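Local coordinates for protein internalin C2 (Listeria monocytogenes serotype 4b str. F2365, PDB 4FHO) that probably serves in adhesion to or invasion of host cells, as a leucine-rich-repeat internalin with an N-terminal cap domain, at residues Thr32-Val37 with Gln43-Gly48. Residues are numbered along the deposited sequence; the frame is centred on the assembly and turned at random.
Sequences TGKSNV and QADLDG
T32 meets D45 through its methyl group. CG2 of T32 lies 3.9 Å from the backbone O of D45 and 4.2 Å from CB of D45, and the two side chains cross at about a right angle. The hydroxyl and the methyl of T32 have different partners. OG1 sits between the backbone N and the carbonyl carbon (chi1 59°) and bonds back to the carbonyl of V28 in helix 22-31. This puts CG2 beside the backbone N, where it meets D45; the T32 side chain also touches I15 and V41. G33 follows with positive phi (69°) and closes helix 22-31 in a Schellman motif.

K34 returns to the contact with its long side chain. It bends at chi1 and chi2 (-70°), then runs extended to NZ, and CE comes to 4.4 Å from OD1 of D45. The charged ends do not form a salt bridge, since NZ of K34 and OD2 of D45 stay 4.5 Å apart. A water joins them: it accepts from NZ of K34 at 2.8 Å and donates to OD2 of D45 at 2.9 Å. The same OD2 also bonds to OG1 of T42, just before the helix.

The contact joins the loop after helix 22-31 to helix 43-47, at the surface of the N-terminal cap. Its chemistry implies a light link: a methyl contact, a looser lysine approach, and a charge attraction probably relayed partly by water and weakened by solvent.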
ATOM      1  N   THR A  32      -6.991 -20.224 -11.004  1.00 68.53           N
ATOM      2  CA  THR A  32      -8.015 -20.726 -11.950  1.00 71.65           C
ATOM      3  C   THR A  32      -8.205 -22.258 -11.943  1.00 74.31           C
ATOM      4  O   THR A  32      -9.027 -22.783 -12.710  1.00 73.38           O
ATOM      5  CB  THR A  32      -7.703 -20.266 -13.400  1.00 80.46           C
ATOM      6  OG1 THR A  32      -6.416 -20.756 -13.801  1.00 76.22           O
ATOM      7  CG2 THR A  32      -7.714 -18.747 -13.503  1.00 80.59           C
ATOM      8  N   GLY A  33      -7.461 -22.966 -11.089  1.00 75.19           N
ATOM      9  CA  GLY A  33      -7.526 -24.422 -10.994  1.00 76.17           C
ATOM     10  C   GLY A  33      -6.984 -25.210 -12.180  1.00 78.22           C
ATOM     11  O   GLY A  33      -7.257 -26.398 -12.281  1.00 78.90           O
ATOM     12  N   LYS A  34      -6.191 -24.582 -13.051  1.00 77.81           N
ATOM     13  CA  LYS A  34      -5.671 -25.256 -14.251  1.00 79.97           C
ATOM     14  C   LYS A  34      -4.436 -26.110 -13.950  1.00 78.72           C
ATOM     15  O   LYS A  34      -3.778 -25.934 -12.917  1.00 79.09           O
ATOM     16  CB  LYS A  34      -5.367 -24.236 -15.359  1.00 83.01           C
ATOM     17  CG  LYS A  34      -6.582 -23.439 -15.831  1.00 81.01           C
ATOM     18  CD  LYS A  34      -7.587 -24.285 -16.614  1.00 87.19           C
ATOM     19  CE  LYS A  34      -8.834 -23.498 -16.970  1.00 81.27           C
ATOM     20  NZ  LYS A  34      -9.773 -24.283 -17.828  1.00 83.00           N
ATOM     21  N   SER A  35      -4.143 -27.039 -14.865  1.00 79.07           N
ATOM     22  CA  SER A  35      -3.014 -27.983 -14.720  1.00 87.10           C
ATOM     23  C   SER A  35      -1.658 -27.379 -15.095  1.00 82.41           C
ATOM     24  O   SER A  35      -0.672 -27.630 -14.405  1.00 82.10           O
ATOM     25  CB  SER A  35      -3.249 -29.237 -15.563  1.00 81.97           C
ATOM     26  OG  SER A  35      -4.428 -29.886 -15.143  1.00 92.67           O
ATOM     27  N   ASN A  36      -1.632 -26.598 -16.182  1.00 88.47           N
ATOM     28  CA  ASN A  36      -0.403 -26.054 -16.787  1.00 85.76           C
ATOM     29  C   ASN A  36      -0.579 -24.577 -17.184  1.00 79.44           C
ATOM     30  O   ASN A  36      -1.684 -24.164 -17.539  1.00 80.69           O
ATOM     31  CB  ASN A  36      -0.046 -26.892 -18.030  1.00 89.66           C
ATOM     32  CG  ASN A  36       1.431 -26.803 -18.411  1.00100.83           C
ATOM     33  OD1 ASN A  36       1.959 -25.723 -18.693  1.00103.35           O
ATOM     34  ND2 ASN A  36       2.101 -27.950 -18.434  1.00103.96           N
ATOM     35  N   VAL A  37       0.512 -23.804 -17.138  1.00 75.79           N
ATOM     36  CA  VAL A  37       0.520 -22.396 -17.614  1.00 73.53           C
ATOM     37  C   VAL A  37       0.274 -22.254 -19.130  1.00 79.10           C
ATOM     38  O   VAL A  37      -0.124 -21.182 -19.587  1.00 78.34           O
ATOM     39  CB  VAL A  37       1.829 -21.645 -17.275  1.00 69.39           C
ATOM     40  CG1 VAL A  37       2.026 -21.526 -15.770  1.00 70.05           C
ATOM     41  CG2 VAL A  37       3.027 -22.311 -17.948  1.00 73.86           C
ATOM     42  N   GLN A  43     -12.370 -15.533 -20.209  1.00 81.79           N
ATOM     43  CA  GLN A  43     -12.511 -14.305 -19.419  1.00 81.42           C
ATOM     44  C   GLN A  43     -13.272 -14.553 -18.108  1.00 85.71           C
ATOM     45  O   GLN A  43     -12.935 -13.944 -17.087  1.00 83.98           O
ATOM     46  CB  GLN A  43     -13.170 -13.177 -20.229  1.00 84.82           C
ATOM     47  CG  GLN A  43     -13.288 -11.834 -19.506  1.00 84.04           C
ATOM     48  CD  GLN A  43     -11.963 -11.339 -18.935  1.00 82.05           C
ATOM     49  OE1 GLN A  43     -10.955 -11.270 -19.645  1.00 76.97           O
ATOM     50  NE2 GLN A  43     -11.962 -10.999 -17.650  1.00 73.81           N
ATOM     51  N   ALA A  44     -14.271 -15.445 -18.143  1.00 86.69           N
ATOM     52  CA  ALA A  44     -14.988 -15.896 -16.928  1.00 91.09           C
ATOM     53  C   ALA A  44     -14.071 -16.497 -15.843  1.00 84.33           C
ATOM     54  O   ALA A  44     -14.300 -16.255 -14.655  1.00 86.87           O
ATOM     55  CB  ALA A  44     -16.089 -16.885 -17.284  1.00 95.43           C
ATOM     56  N   ASP A  45     -13.054 -17.267 -16.250  1.00 80.34           N
ATOM     57  CA  ASP A  45     -12.041 -17.808 -15.308  1.00 81.59           C
ATOM     58  C   ASP A  45     -11.257 -16.682 -14.647  1.00 76.10           C
ATOM     59  O   ASP A  45     -11.042 -16.696 -13.438  1.00 75.04           O
ATOM     60  CB  ASP A  45     -11.026 -18.723 -16.005  1.00 83.72           C
ATOM     61  CG  ASP A  45     -11.649 -19.971 -16.580  1.00 85.13           C
ATOM     62  OD1 ASP A  45     -12.146 -20.800 -15.794  1.00 90.81           O
ATOM     63  OD2 ASP A  45     -11.615 -20.124 -17.818  1.00 87.91           O
ATOM     64  N   LEU A  46     -10.838 -15.711 -15.462  1.00 74.78           N
ATOM     65  CA  LEU A  46     -10.143 -14.513 -14.971  1.00 71.92           C
ATOM     66  C   LEU A  46     -11.041 -13.657 -14.060  1.00 71.06           C
ATOM     67  O   LEU A  46     -10.584 -13.194 -13.019  1.00 71.57           O
ATOM     68  CB  LEU A  46      -9.590 -13.689 -16.148  1.00 66.01           C
ATOM     69  CG  LEU A  46      -8.545 -14.351 -17.060  1.00 65.29           C
ATOM     70  CD1 LEU A  46      -8.008 -13.362 -18.072  1.00 62.55           C
ATOM     71  CD2 LEU A  46      -7.381 -14.903 -16.242  1.00 65.60           C
ATOM     72  N   ASP A  47     -12.313 -13.488 -14.436  1.00 73.33           N
ATOM     73  CA  ASP A  47     -13.292 -12.744 -13.607  1.00 73.48           C
ATOM     74  C   ASP A  47     -13.612 -13.400 -12.245  1.00 77.32           C
ATOM     75  O   ASP A  47     -14.079 -12.704 -11.338  1.00 72.09           O
ATOM     76  CB  ASP A  47     -14.590 -12.438 -14.397  1.00 80.73           C
ATOM     77  CG  ASP A  47     -14.423 -11.307 -15.434  1.00 83.92           C
ATOM     78  OD1 ASP A  47     -13.510 -10.465 -15.326  1.00 92.01           O
ATOM     79  OD2 ASP A  47     -15.228 -11.243 -16.377  1.00 87.08           O
ATOM     80  N   GLY A  48     -13.353 -14.709 -12.102  1.00 73.38           N
ATOM     81  CA  GLY A  48     -13.484 -15.423 -10.825  1.00 71.76           C
ATOM     82  C   GLY A  48     -12.291 -15.359  -9.867  1.00 69.25           C
ATOM     83  O   GLY A  48     -12.377 -15.912  -8.779  1.00 70.97           O
TER
HETATM   84  O   HOH W   1     -11.717 -22.735 -19.033  1.00 78.08           O